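Local coordinates for protein papain-like protease (Human betacoronavirus 2c EMC/2012, PDB 4RNA) that probably cleaves the viral replicase polyprotein as a papain-like cysteine protease and, like related coronavirus enzymes, removes ubiquitin and ISG15 from host proteins, at residues G33-F36 / D41-D44; N26-Q31 / E49-H54; L9-V12 / N16-T19; P76-P79 / H83-Y86. All coordinates share one frame; numbering follows the deposited sequence.

Contact 1: residues G33-F36 / D41-D44; sequences GCVF and DISD
The hydroxyl oxygen of S43 works in two directions at once: OG accepts the backbone N-H of V35 across the contact at 3.1 Å and gives its own proton to OD1 of D41. That second bond, OG to OD1, is short at 2.5 Å and uses the lone pair of OD1 on the side of the other carboxylate oxygen. OD1 also receives S43 N at 2.9 Å, which makes D41 to S43 an Asx turn. Having CG anti to the backbone N of D41 (chi1 -174°) lays the carboxylate along the onward chain, where both donors of S43 can hold its rotation. Backbone pairing is sparse by comparison: I42 N reaches V35 O at 3.0 Å, and F36 faces D41 as an antiparallel non-hydrogen-bonded pair with CA atoms 4.3 Å apart. This is the edge hairpin of a five-stranded mixed sheet, ordered 18-23, 5-11, 55-58, 35-37, 40-41, the beta-grasp arrangement of the N-terminal ubiquitin-like domain of coronavirus papain-like proteases. On the face carrying F36 and D41, CB of D41 stands 4.1 Å from the F36 ring centroid, 19° off the normal, a CH-pi contact. H83 and Y86 of helix 81-92 meet the same ring, Y86 edge-to-face. Elsewhere V35 CG2 packs on I42 CG1 at 3.9 Å, and Y28 of helix 28-31 touches both residues.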
loop_
_atom_site.group_PDB
_atom_site.type_symbol
_atom_site.label_atom_id
_atom_site.label_comp_id
_atom_site.label_asym_id
_atom_site.label_seq_id
_atom_site.Cartn_x
_atom_site.Cartn_y
_atom_site.Cartn_z
ATOM N N GLY A 33 -9.935 -23.417 6.208
ATOM C CA GLY A 33 -9.848 -22.020 5.754
ATOM C C GLY A 33 -9.188 -22.038 4.402
ATOM O O GLY A 33 -9.150 -23.120 3.789
ATOM N N CYS A 34 -8.670 -20.886 3.970
ATOM C CA CYS A 34 -7.999 -20.731 2.682
ATOM C C CYS A 34 -6.603 -21.346 2.825
ATOM O O CYS A 34 -5.817 -20.921 3.682
ATOM C CB CYS A 34 -7.851 -19.255 2.321
ATOM S SG CYS A 34 -6.965 -19.089 0.738
ATOM N N VAL A 35 -6.305 -22.329 1.986
ATOM C CA VAL A 35 -5.037 -23.077 2.163
ATOM C C VAL A 35 -4.329 -23.249 0.836
ATOM O O VAL A 35 -4.956 -23.517 -0.219
ATOM C CB VAL A 35 -5.252 -24.500 2.791
ATOM C CG1 VAL A 35 -5.525 -24.440 4.284
ATOM C CG2 VAL A 35 -6.367 -25.216 2.064
ATOM N N PHE A 36 -3.011 -23.145 0.898
ATOM C CA PHE A 36 -2.211 -23.342 -0.344
ATOM C C PHE A 36 -1.365 -24.588 -0.147
ATOM O O PHE A 36 -0.860 -24.852 0.969
ATOM C CB PHE A 36 -1.254 -22.161 -0.571
ATOM C CG PHE A 36 -1.926 -20.952 -1.161
ATOM C CD1 PHE A 36 -2.894 -20.291 -0.459
ATOM C CD2 PHE A 36 -1.652 -20.570 -2.504
ATOM C CE1 PHE A 36 -3.543 -19.175 -1.006
ATOM C CE2 PHE A 36 -2.274 -19.453 -3.062
ATOM C CZ PHE A 36 -3.240 -18.777 -2.312
ATOM N N ASP A 41 -3.849 -22.626 -4.543
ATOM C CA ASP A 41 -4.950 -22.518 -3.609
ATOM C C ASP A 41 -5.852 -23.746 -3.806
ATOM O O ASP A 41 -6.480 -23.910 -4.872
ATOM C CB ASP A 41 -5.758 -21.260 -3.898
ATOM C CG ASP A 41 -6.849 -20.999 -2.861
ATOM O OD1 ASP A 41 -7.297 -21.893 -2.093
ATOM O OD2 ASP A 41 -7.260 -19.823 -2.751
ATOM N N ILE A 42 -5.907 -24.601 -2.794
ATOM C CA ILE A 42 -6.720 -25.824 -2.832
ATOM C C ILE A 42 -7.961 -25.784 -1.946
ATOM O O ILE A 42 -8.588 -26.821 -1.669
ATOM C CB ILE A 42 -5.818 -27.079 -2.601
ATOM C CG1 ILE A 42 -5.181 -27.013 -1.202
ATOM C CG2 ILE A 42 -4.707 -27.125 -3.634
ATOM C CD1 ILE A 42 -4.671 -28.344 -0.640
ATOM N N SER A 43 -8.346 -24.582 -1.492
ATOM C CA SER A 43 -9.428 -24.387 -0.494
ATOM C C SER A 43 -10.723 -25.112 -0.863
ATOM O O SER A 43 -11.399 -25.627 -0.015
ATOM C CB SER A 43 -9.800 -22.901 -0.276
ATOM O OG SER A 43 -8.635 -22.120 0.021
ATOM N N ASP A 44 -11.049 -25.078 -2.141
ATOM C CA ASP A 44 -12.334 -25.574 -2.615
ATOM C C ASP A 44 -12.268 -27.002 -3.164
ATOM O O ASP A 44 -13.168 -27.434 -3.896
ATOM C CB ASP A 44 -12.935 -24.579 -3.630
ATOM C CG ASP A 44 -13.481 -23.329 -2.941
ATOM O OD1 ASP A 44 -14.096 -23.396 -1.833
ATOM O OD2 ASP A 44 -13.286 -22.254 -3.511
#

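Contact 2: residues N26-Q31 / E49-H54; sequences NTYRSQ and EKQNGH
Y28 and Q51 approach from opposite directions, the hydroxyl of Y28 meeting OE1 of Q51 at the ring edge and donating to it at 2.8 Å. The tyrosine hydroxyl stands too near a neighbour in the model, so both the bond and its length are to be taken with caution. OE1 lies in the plane of the phenol ring, while the Q51 amide is twisted 38° from it. Long side chains are needed because the backbones stay apart: the closest CA atoms, those of Y28 and Q51, are 11.7 Å from each other. Q51 is bent at chi2 (-111°), which turns the amide toward the hydroxyl as modelled. Y28 opens the short helix 28-31, whose N-cap is T27, with OG1 taking S30 N at 2.9 Å. Q51 ends the 3-10 turn 49-51 and begins a type II turn to H54, so the contact joins the short helix 28-31 to the loop leading into strand 55-58. OE1 also accepts the backbone N of D48. That N can only donate, which supports OE1 being the oxygen; the hydroxyl would then be its second donor, in a tie between neutral groups without a salt bridge.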
loop_
_atom_site.group_PDB
_atom_site.type_symbol
_atom_site.label_atom_id
_atom_site.label_comp_id
_atom_site.label_asym_id
_atom_site.label_seq_id
_atom_site.Cartn_x
_atom_site.Cartn_y
_atom_site.Cartn_z
ATOM N N ASN A 26 -16.095 -32.717 3.570
ATOM C CA ASN A 26 -16.143 -31.275 3.290
ATOM C C ASN A 26 -14.869 -30.741 2.609
ATOM O O ASN A 26 -13.816 -31.381 2.623
ATOM C CB ASN A 26 -16.330 -30.519 4.589
ATOM C CG ASN A 26 -17.540 -30.970 5.363
ATOM O OD1 ASN A 26 -18.351 -30.146 5.778
ATOM N ND2 ASN A 26 -17.658 -32.272 5.585
ATOM N N THR A 27 -14.950 -29.545 2.052
ATOM C CA THR A 27 -13.738 -28.885 1.529
ATOM C C THR A 27 -12.777 -28.457 2.624
ATOM O O THR A 27 -13.163 -28.311 3.805
ATOM C CB THR A 27 -14.093 -27.597 0.810
ATOM O OG1 THR A 27 -14.858 -26.791 1.707
ATOM C CG2 THR A 27 -14.844 -27.939 -0.478
ATOM N N TYR A 28 -11.533 -28.199 2.200
ATOM C CA TYR A 28 -10.545 -27.540 3.085
ATOM C C TYR A 28 -11.087 -26.228 3.642
ATOM O O TYR A 28 -11.041 -25.944 4.863
ATOM C CB TYR A 28 -9.311 -27.254 2.269
ATOM C CG TYR A 28 -8.392 -28.414 2.161
ATOM C CD1 TYR A 28 -7.602 -28.790 3.245
ATOM C CD2 TYR A 28 -8.282 -29.150 0.956
ATOM C CE1 TYR A 28 -6.710 -29.850 3.156
ATOM C CE2 TYR A 28 -7.396 -30.223 0.859
ATOM C CZ TYR A 28 -6.632 -30.565 1.971
ATOM O OH TYR A 28 -5.769 -31.625 1.941
ATOM N N ARG A 29 -11.669 -25.428 2.735
ATOM C CA ARG A 29 -12.293 -24.177 3.167
ATOM C C ARG A 29 -13.291 -24.361 4.311
ATOM O O ARG A 29 -13.175 -23.704 5.374
ATOM C CB ARG A 29 -12.952 -23.456 1.994
ATOM C CG ARG A 29 -13.560 -22.120 2.481
ATOM C CD ARG A 29 -14.616 -21.515 1.554
ATOM N NE ARG A 29 -14.129 -21.400 0.203
ATOM C CZ ARG A 29 -13.763 -20.248 -0.353
ATOM N NH1 ARG A 29 -13.829 -19.102 0.348
ATOM N NH2 ARG A 29 -13.385 -20.237 -1.636
ATOM N N SER A 30 -14.236 -25.293 4.157
ATOM C CA SER A 30 -15.232 -25.542 5.217
ATOM C C SER A 30 -14.611 -26.073 6.488
ATOM O O SER A 30 -15.066 -25.738 7.588
ATOM C CB SER A 30 -16.300 -26.545 4.785
ATOM O OG SER A 30 -16.631 -26.304 3.436
ATOM N N GLN A 31 -13.565 -26.889 6.350
ATOM C CA GLN A 31 -12.949 -27.493 7.549
ATOM C C GLN A 31 -11.945 -26.608 8.257
ATOM O O GLN A 31 -11.754 -26.688 9.528
ATOM C CB GLN A 31 -12.287 -28.813 7.115
ATOM C CG GLN A 31 -13.332 -29.847 6.623
ATOM C CD GLN A 31 -12.754 -31.245 6.580
ATOM O OE1 GLN A 31 -12.446 -31.844 7.643
ATOM N NE2 GLN A 31 -12.511 -31.730 5.396
ATOM N N GLU A 49 -6.562 -38.812 0.700
ATOM C CA GLU A 49 -5.584 -39.719 1.369
ATOM C C GLU A 49 -4.156 -39.304 0.995
ATOM O O GLU A 49 -3.247 -39.340 1.827
ATOM C CB GLU A 49 -5.771 -41.210 0.988
ATOM C CG GLU A 49 -7.117 -41.865 1.297
ATOM C CD GLU A 49 -8.105 -41.821 0.119
ATOM O OE1 GLU A 49 -8.177 -42.818 -0.661
ATOM O OE2 GLU A 49 -8.809 -40.784 -0.029
ATOM N N LYS A 50 -3.978 -38.893 -0.260
ATOM C CA LYS A 50 -2.663 -38.537 -0.780
ATOM C C LYS A 50 -1.948 -37.408 -0.011
ATOM O O LYS A 50 -0.720 -37.449 0.149
ATOM C CB LYS A 50 -2.752 -38.345 -2.308
ATOM C CG LYS A 50 -2.812 -39.728 -2.990
ATOM C CD LYS A 50 -3.666 -39.882 -4.245
ATOM C CE LYS A 50 -3.850 -41.380 -4.510
ATOM N NZ LYS A 50 -3.822 -41.759 -5.952
ATOM N N GLN A 51 -2.703 -36.456 0.546
ATOM C CA GLN A 51 -2.060 -35.385 1.300
ATOM C C GLN A 51 -1.897 -35.633 2.786
ATOM O O GLN A 51 -1.467 -34.722 3.507
ATOM C CB GLN A 51 -2.677 -33.989 1.050
ATOM C CG GLN A 51 -4.188 -33.890 1.088
ATOM C CD GLN A 51 -4.832 -33.600 -0.271
ATOM O OE1 GLN A 51 -6.005 -33.225 -0.338
ATOM N NE2 GLN A 51 -4.077 -33.779 -1.350
ATOM N N ASN A 52 -2.191 -36.843 3.258
ATOM C CA ASN A 52 -1.970 -37.197 4.695
ATOM C C ASN A 52 -0.511 -37.021 5.114
ATOM O O ASN A 52 0.408 -37.368 4.380
ATOM C CB ASN A 52 -2.434 -38.632 4.950
ATOM C CG ASN A 52 -2.254 -39.064 6.390
ATOM O OD1 ASN A 52 -2.905 -38.550 7.308
ATOM N ND2 ASN A 52 -1.391 -40.071 6.592
ATOM N N GLY A 53 -0.264 -36.425 6.284
ATOM C CA GLY A 53 1.107 -36.131 6.657
ATOM C C GLY A 53 1.816 -34.964 5.986
ATOM O O GLY A 53 2.924 -34.617 6.390
ATOM N N HIS A 54 1.204 -34.354 4.969
ATOM C CA HIS A 54 1.772 -33.155 4.296
ATOM C C HIS A 54 1.525 -31.853 5.035
ATOM O O HIS A 54 0.633 -31.755 5.913
ATOM C CB HIS A 54 1.245 -33.036 2.879
ATOM C CG HIS A 54 1.878 -33.999 1.929
ATOM N ND1 HIS A 54 2.921 -33.656 1.133
ATOM C CD2 HIS A 54 1.614 -35.343 1.680
ATOM C CE1 HIS A 54 3.281 -34.722 0.387
ATOM N NE2 HIS A 54 2.485 -35.756 0.725
#

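Contact 3: residues L9-V12 / N16-T19; sequences LVTV and NFRT
One face of the F17 ring carries T11: its CB stands 3.8 Å from the ring centroid, 28° off the normal, a CH-pi contact, and its OG1 also lies above the plane. The two side chains run side by side and point the same way, bringing T11 CG2 to 3.5 Å from CE2 of F17. L9 approaches the ring obliquely, with CB 3.8 Å from CD2 of F17. The second flat group, the R18 guanidinium, has V10 CG1 nearby at an oblique angle; its NE forms a salt bridge with E66, and it makes a cation-pi contact with Y226 of the second subunit. The frame beneath is an antiparallel beta hairpin of strands 5-11 and 18-23, the first two strands of the beta-grasp sheet, with 18-23 outermost within this chain. V10 and R18 form a hydrogen-bonded pair, V10 N to R18 O at 2.7 Å and R18 N to V10 O at 3.0 Å. L9 and T19 follow as a non-hydrogen-bonded pair on the other face. Toward the turn, regular pairing gives way to side-chain and water bonds. T11 holds OG1 anti to its N (chi1 -178°), which carries the hydroxyl across to donate to N16 O at 2.6 Å, tilted 27° from the carbonyl plane; the same OG1 accepts backbone N-H groups of D13 and G14 in the turn. A water accepts from V12 N at 3.0 Å and lies 2.9 Å from N16 O, bridging the two.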
loop_
_atom_site.group_PDB
_atom_site.type_symbol
_atom_site.label_atom_id
_atom_site.label_comp_id
_atom_site.label_asym_id
_atom_site.label_seq_id
_atom_site.Cartn_x
_atom_site.Cartn_y
_atom_site.Cartn_z
ATOM N N LEU A 9 -0.180 -30.930 8.468
ATOM C CA LEU A 9 0.551 -29.967 9.311
ATOM C C LEU A 9 0.269 -28.591 8.684
ATOM O O LEU A 9 0.481 -28.350 7.477
ATOM C CB LEU A 9 2.070 -30.240 9.292
ATOM C CG LEU A 9 2.537 -31.568 9.960
ATOM C CD1 LEU A 9 4.040 -31.781 9.766
ATOM C CD2 LEU A 9 2.197 -31.648 11.423
ATOM N N VAL A 10 -0.230 -27.716 9.501
ATOM C CA VAL A 10 -0.634 -26.406 9.054
ATOM C C VAL A 10 0.353 -25.352 9.519
ATOM O O VAL A 10 0.667 -25.258 10.735
ATOM C CB VAL A 10 -2.098 -26.151 9.512
ATOM C CG1 VAL A 10 -2.521 -24.748 9.131
ATOM C CG2 VAL A 10 -3.033 -27.155 8.732
ATOM N N THR A 11 0.785 -24.485 8.609
ATOM C CA THR A 11 1.720 -23.422 9.047
ATOM C C THR A 11 1.383 -22.098 8.328
ATOM O O THR A 11 0.778 -22.090 7.246
ATOM C CB THR A 11 3.202 -23.872 8.765
ATOM O OG1 THR A 11 4.150 -22.911 9.202
ATOM C CG2 THR A 11 3.415 -23.969 7.161
ATOM N N VAL A 12 1.760 -20.994 8.926
ATOM C CA VAL A 12 1.821 -19.699 8.218
ATOM C C VAL A 12 3.251 -19.196 7.996
ATOM O O VAL A 12 3.494 -18.179 7.293
ATOM C CB VAL A 12 1.012 -18.588 8.913
ATOM C CG1 VAL A 12 -0.420 -18.991 9.166
ATOM C CG2 VAL A 12 1.689 -18.100 10.239
ATOM N N ASN A 16 6.623 -23.003 12.407
ATOM C CA ASN A 16 5.674 -23.495 13.400
ATOM C C ASN A 16 4.511 -24.209 12.713
ATOM O O ASN A 16 3.971 -23.705 11.694
ATOM C CB ASN A 16 5.172 -22.360 14.274
ATOM C CG ASN A 16 6.287 -21.666 14.978
ATOM O OD1 ASN A 16 6.668 -22.081 16.077
ATOM N ND2 ASN A 16 6.780 -20.554 14.399
ATOM N N PHE A 17 4.199 -25.413 13.217
ATOM C CA PHE A 17 3.228 -26.313 12.591
ATOM C C PHE A 17 2.237 -26.804 13.621
ATOM O O PHE A 17 2.608 -27.034 14.788
ATOM C CB PHE A 17 3.893 -27.498 11.879
ATOM C CG PHE A 17 4.773 -27.097 10.741
ATOM C CD1 PHE A 17 6.062 -26.677 10.968
ATOM C CD2 PHE A 17 4.310 -27.144 9.391
ATOM C CE1 PHE A 17 6.909 -26.300 9.949
ATOM C CE2 PHE A 17 5.176 -26.761 8.366
ATOM C CZ PHE A 17 6.457 -26.339 8.621
ATOM N N ARG A 18 0.968 -26.862 13.241
ATOM C CA ARG A 18 -0.030 -27.549 14.055
ATOM C C ARG A 18 -0.629 -28.642 13.297
ATOM O O ARG A 18 -0.829 -28.534 12.020
ATOM C CB ARG A 18 -1.131 -26.634 14.636
ATOM C CG ARG A 18 -1.962 -25.960 13.616
ATOM C CD ARG A 18 -3.202 -25.288 14.204
ATOM N NE ARG A 18 -3.735 -24.353 13.203
ATOM C CZ ARG A 18 -4.996 -24.252 12.821
ATOM N NH1 ARG A 18 -5.916 -25.041 13.348
ATOM N NH2 ARG A 18 -5.323 -23.330 11.926
ATOM N N THR A 19 -0.902 -29.707 14.040
ATOM C CA THR A 19 -1.526 -30.860 13.433
ATOM C C THR A 19 -3.047 -30.715 13.439
ATOM O O THR A 19 -3.660 -30.493 14.442
ATOM C CB THR A 19 -1.134 -32.197 14.062
ATOM O OG1 THR A 19 0.287 -32.294 14.046
ATOM C CG2 THR A 19 -1.804 -33.367 13.221
HETATM O O HOH W 1 2.408 -21.234 11.827
#

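Contact 4: residues P76-P79 / H83-Y86; sequences PVDP and HRFY
D78 is where 76-79 first grips the helix, its OD1 forming a salt bridge with NH2 of R84 at 2.8 Å. Only one prong is made, since NE of R84 remains 4.1 Å from OD1 of D78. The N-H...O angle of 141° shows a bent bond, yet NH2 meets the lone pair of OD1 on the side of the other oxygen, and the carboxylate and guanidinium planes are only 19° apart. CG of D78 falls between the backbone N and the carbonyl carbon (chi1 84°), which swings the carboxylate toward the helix. There OD2 bonds OG1 of T80, and the aspartate side chain caps a backbone N just past P79, in the turn that leads into helix 81-92, so D78 serves the helix entry as well as the arginine. This helix packs beside helix 148-158 in what in this family is the thumb domain. R84 reaches back with NE to T80 OG1, just before its own helix, and across with NH1 to A156 O of helix 148-158. The surface pair D78 and R84 also packs on R170 of the second subunit. Next in sequence, P79 reaches the helix through a water that accepts from H83 N at 2.9 Å and lies 2.7 Å from P79 O.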
loop_
_atom_site.group_PDB
_atom_site.type_symbol
_atom_site.label_atom_id
_atom_site.label_comp_id
_atom_site.label_asym_id
_atom_site.label_seq_id
_atom_site.Cartn_x
_atom_site.Cartn_y
_atom_site.Cartn_z
ATOM N N PRO A 76 3.263 -6.380 11.165
ATOM C CA PRO A 76 1.799 -6.237 11.069
ATOM C C PRO A 76 1.400 -6.071 9.595
ATOM O O PRO A 76 1.976 -5.259 8.847
ATOM C CB PRO A 76 1.505 -4.970 11.892
ATOM C CG PRO A 76 2.773 -4.165 11.832
ATOM C CD PRO A 76 3.920 -5.149 11.666
ATOM N N VAL A 77 0.500 -6.903 9.139
ATOM C CA VAL A 77 0.133 -6.883 7.729
ATOM C C VAL A 77 -1.361 -6.914 7.784
ATOM O O VAL A 77 -1.877 -7.235 8.842
ATOM C CB VAL A 77 0.691 -8.101 7.028
ATOM C CG1 VAL A 77 2.192 -7.912 6.820
ATOM C CG2 VAL A 77 0.389 -9.392 7.836
ATOM N N ASP A 78 -2.029 -6.536 6.690
ATOM C CA ASP A 78 -3.479 -6.615 6.536
ATOM C C ASP A 78 -3.931 -8.073 6.279
ATOM O O ASP A 78 -3.132 -8.928 5.892
ATOM C CB ASP A 78 -3.962 -5.735 5.367
ATOM C CG ASP A 78 -3.871 -6.417 4.033
ATOM O OD1 ASP A 78 -2.752 -6.400 3.444
ATOM O OD2 ASP A 78 -4.924 -6.953 3.528
ATOM N N PRO A 79 -5.224 -8.346 6.483
ATOM C CA PRO A 79 -5.694 -9.704 6.588
ATOM C C PRO A 79 -5.634 -10.357 5.240
ATOM O O PRO A 79 -5.647 -11.585 5.169
ATOM C CB PRO A 79 -7.150 -9.555 7.065
ATOM C CG PRO A 79 -7.525 -8.131 6.888
ATOM C CD PRO A 79 -6.258 -7.337 6.820
ATOM N N HIS A 83 -2.774 -14.294 1.505
ATOM C CA HIS A 83 -3.323 -14.744 0.174
ATOM C C HIS A 83 -2.572 -14.073 -0.925
ATOM O O HIS A 83 -2.338 -14.666 -2.052
ATOM C CB HIS A 83 -4.825 -14.487 0.013
ATOM C CG HIS A 83 -5.380 -15.105 -1.296
ATOM N ND1 HIS A 83 -5.484 -14.398 -2.452
ATOM C CD2 HIS A 83 -5.786 -16.415 -1.599
ATOM C CE1 HIS A 83 -5.946 -15.213 -3.450
ATOM N NE2 HIS A 83 -6.128 -16.445 -2.925
ATOM N N ARG A 84 -2.382 -12.776 -0.788
ATOM C CA ARG A 84 -1.664 -12.044 -1.894
ATOM C C ARG A 84 -0.203 -12.474 -2.105
ATOM O O ARG A 84 0.219 -12.731 -3.201
ATOM C CB ARG A 84 -1.788 -10.519 -1.747
ATOM C CG ARG A 84 -3.246 -10.011 -1.894
ATOM C CD ARG A 84 -3.385 -8.473 -1.711
ATOM N NE ARG A 84 -2.894 -7.991 -0.381
ATOM C CZ ARG A 84 -1.745 -7.366 -0.178
ATOM N NH1 ARG A 84 -0.850 -7.191 -1.164
ATOM N NH2 ARG A 84 -1.413 -7.002 1.077
ATOM N N PHE A 85 0.543 -12.634 -1.026
ATOM C CA PHE A 85 1.908 -13.108 -1.107
ATOM C C PHE A 85 1.998 -14.523 -1.711
ATOM O O PHE A 85 2.813 -14.757 -2.629
ATOM C CB PHE A 85 2.561 -13.054 0.342
ATOM C CG PHE A 85 3.897 -13.739 0.390
ATOM C CD1 PHE A 85 4.896 -13.373 -0.526
ATOM C CD2 PHE A 85 4.168 -14.719 1.350
ATOM C CE1 PHE A 85 6.124 -14.001 -0.506
ATOM C CE2 PHE A 85 5.423 -15.351 1.396
ATOM C CZ PHE A 85 6.398 -14.980 0.462
ATOM N N TYR A 86 1.069 -15.429 -1.330
ATOM C CA TYR A 86 1.229 -16.765 -1.775
ATOM C C TYR A 86 0.889 -16.752 -3.236
ATOM O O TYR A 86 1.617 -17.400 -3.950
ATOM C CB TYR A 86 0.285 -17.800 -1.116
ATOM C CG TYR A 86 0.498 -18.033 0.407
ATOM C CD1 TYR A 86 1.747 -17.816 1.003
ATOM C CD2 TYR A 86 -0.536 -18.531 1.186
ATOM C CE1 TYR A 86 1.923 -18.029 2.379
ATOM C CE2 TYR A 86 -0.358 -18.752 2.572
ATOM C CZ TYR A 86 0.875 -18.500 3.131
ATOM O OH TYR A 86 0.977 -18.711 4.522
HETATM O O HOH W 2 -4.416 -13.589 3.753
#

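In the fold
From the N terminus, contact 3 comes first, closing the tight hairpin between strands 5-11 and 18-23. The chain then enters helix 28-31, where contact 2 opens a wider loop that shuts only at 49-54; contact 1 is nested inside it, folding 33-36 back on 41-44. Nested and enclosing contacts touch, through the salt bridge of D44 with R29, while H54 O meets L9 N to link contact 2 to contact 3. Contact 4 follows in series, turning the chain from helix 64-74 into helix 81-92. Contact 1 touches contact 4 through aromatic side chains of helix 81-92, which joins the ubiquitin-like domain of contacts 1 to 3 to the helical region beyond.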